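Local coordinates for protein CT009 (PDB 4GQM) that is of unknown function but carries a helix-turn-helix domain, consistent with DNA binding, and crystallises as a sub-domain-swapped pair of chains, at residues L71-G75 / D76-K80. Residues are numbered along the deposited sequence; the frame is centred on the assembly and turned at random.
Sequences LDMDG and DRLLK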
loop_
_atom_site.group_PDB
_atom_site.type_symbol
_atom_site.label_atom_id
_atom_site.label_comp_id
_atom_site.label_asym_id
_atom_site.label_seq_id
_atom_site.Cartn_x
_atom_site.Cartn_y
_atom_site.Cartn_z
ATOM N N LEU A 71 0.994 -17.478 -8.948
ATOM C CA LEU A 71 1.929 -18.225 -9.785
ATOM C C LEU A 71 2.314 -19.573 -9.181
ATOM O O LEU A 71 3.272 -20.200 -9.638
ATOM C CB LEU A 71 3.180 -17.386 -10.018
ATOM C CG LEU A 71 3.004 -16.102 -10.836
ATOM C CD1 LEU A 71 4.318 -15.329 -10.840
ATOM C CD2 LEU A 71 2.519 -16.374 -12.254
ATOM N N ASP A 72 1.590 -20.031 -8.157
ATOM C CA ASP A 72 1.849 -21.357 -7.552
ATOM C C ASP A 72 3.242 -21.460 -6.953
ATOM O O ASP A 72 3.826 -22.543 -6.911
ATOM C CB ASP A 72 1.554 -22.492 -8.547
ATOM C CG ASP A 72 0.130 -22.422 -9.025
ATOM O OD1 ASP A 72 -0.760 -22.464 -8.160
ATOM O OD2 ASP A 72 -0.098 -22.232 -10.230
ATOM N N MET A 73 3.755 -20.345 -6.462
ATOM C CA MET A 73 5.003 -20.328 -5.712
ATOM C C MET A 73 4.717 -20.116 -4.237
ATOM O O MET A 73 3.736 -19.456 -3.868
ATOM C CB MET A 73 5.923 -19.223 -6.210
ATOM C CG MET A 73 6.425 -19.441 -7.633
ATOM S SD MET A 73 7.729 -18.301 -8.117
ATOM C CE MET A 73 6.718 -16.862 -8.342
ATOM N N ASP A 74 5.607 -20.628 -3.395
ATOM C CA ASP A 74 5.562 -20.400 -1.965
ATOM C C ASP A 74 6.224 -19.046 -1.696
ATOM O O ASP A 74 7.442 -18.924 -1.682
ATOM C CB ASP A 74 6.320 -21.518 -1.261
ATOM C CG ASP A 74 6.304 -21.391 0.242
ATOM O OD1 ASP A 74 5.982 -20.310 0.780
ATOM O OD2 ASP A 74 6.607 -22.419 0.879
ATOM N N GLY A 75 5.415 -18.016 -1.508
ATOM C CA GLY A 75 5.915 -16.668 -1.314
ATOM C C GLY A 75 6.737 -16.523 -0.051
ATOM O O GLY A 75 7.679 -15.742 -0.019
ATOM N N ASP A 76 6.378 -17.268 0.991
ATOM C CA ASP A 76 7.132 -17.231 2.220
ATOM C C ASP A 76 8.554 -17.738 1.982
ATOM O O ASP A 76 9.524 -17.108 2.403
ATOM C CB ASP A 76 6.422 -18.061 3.275
ATOM C CG ASP A 76 7.127 -18.029 4.580
ATOM O OD1 ASP A 76 7.002 -17.018 5.307
ATOM O OD2 ASP A 76 7.835 -19.011 4.850
ATOM N N ARG A 77 8.671 -18.860 1.283
ATOM C CA ARG A 77 9.972 -19.423 0.969
ATOM C C ARG A 77 10.751 -18.478 0.050
ATOM O O ARG A 77 11.942 -18.239 0.234
ATOM C CB ARG A 77 9.815 -20.780 0.276
ATOM C CG ARG A 77 11.129 -21.516 0.173
ATOM C CD ARG A 77 11.244 -22.397 -1.049
ATOM N NE ARG A 77 11.623 -21.534 -2.158
ATOM C CZ ARG A 77 11.025 -21.486 -3.345
ATOM N NH1 ARG A 77 10.015 -22.306 -3.625
ATOM N NH2 ARG A 77 11.456 -20.612 -4.263
ATOM N N LEU A 78 10.062 -17.941 -0.948
ATOM C CA LEU A 78 10.707 -17.080 -1.921
ATOM C C LEU A 78 11.325 -15.859 -1.221
ATOM O O LEU A 78 12.484 -15.481 -1.498
ATOM C CB LEU A 78 9.697 -16.695 -3.014
ATOM C CG LEU A 78 10.188 -15.758 -4.103
ATOM C CD1 LEU A 78 11.347 -16.372 -4.845
ATOM C CD2 LEU A 78 9.059 -15.431 -5.054
ATOM N N LEU A 79 10.576 -15.226 -0.321
ATOM C CA LEU A 79 11.112 -14.054 0.339
ATOM C C LEU A 79 12.222 -14.449 1.310
ATOM O O LEU A 79 13.196 -13.721 1.437
ATOM C CB LEU A 79 9.983 -13.222 0.989
ATOM C CG LEU A 79 9.024 -12.557 -0.029
ATOM C CD1 LEU A 79 8.011 -11.663 0.651
ATOM C CD2 LEU A 79 9.767 -11.829 -1.175
ATOM N N LYS A 80 12.123 -15.615 1.954
ATOM C CA LYS A 80 13.212 -16.094 2.806
ATOM C C LYS A 80 14.523 -16.319 2.038
ATOM O O LYS A 80 15.609 -16.215 2.613
ATOM C CB LYS A 80 12.806 -17.337 3.592
ATOM C CG LYS A 80 11.830 -16.984 4.716
ATOM C CD LYS A 80 11.195 -18.232 5.301
ATOM C CE LYS A 80 10.280 -17.909 6.477
ATOM N NZ LYS A 80 9.402 -19.090 6.832
HETATM O O HOH W 1 7.080 -21.691 3.657
#
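An Asp N-cap opens the short helix 75-80: Asp74 sits just before its first turn and turns its carboxylate toward the backbone N-H of Arg77. With CG anti to the backbone N (chi1 -179°), the side chain reaches forward, and OD1 accepts from Arg77 N at 3.1 Å. That bond is nearly straight at the hydrogen, 166°, but the N-H comes from above the carboxylate plane, far out of it. The same turn brings Asp74 CG to 3.6 Å from Arg77 CB, so the cap packs on the aliphatic root of the arginine as well as on its amide. The arginine chain bends at chi2 and chi3 and brings its guanidinium obliquely beside Asp74 CB, yet the charged ends stay apart, Asp74 OD2 to Arg77 NH1 5.6 Å, and Arg77 NE forms a salt bridge with Glu81.

Behind the cap the regular helical bonds begin, Leu78 N to Asp74 O at 2.9 Å and Leu79 N to Gly75 O at 3.0 Å. The other carboxylate oxygen, Asp74 OD2, takes a hydrogen bond from a water, which in the given conformer of Asp76 also donates to Asp76 OD2 and may partly offset the repulsion between the two carboxylates. On the apolar side, Met73 CE lies 4.3 Å from Leu78 CD2, a loose touch joining the loop to the helix.

The loop itself starts at a Schellman motif that closes helix 59-70 with Asp72, at positive phi, as its C-prime residue, so one helix ends and the next is capped within a few residues. Leu14 of the second subunit packs on Leu78 and Leu79, while Gln21 of that subunit lies against Leu71 and Met73, placing this junction between helices 59-70 and 75-80 against helix 2-24 of the partner chain.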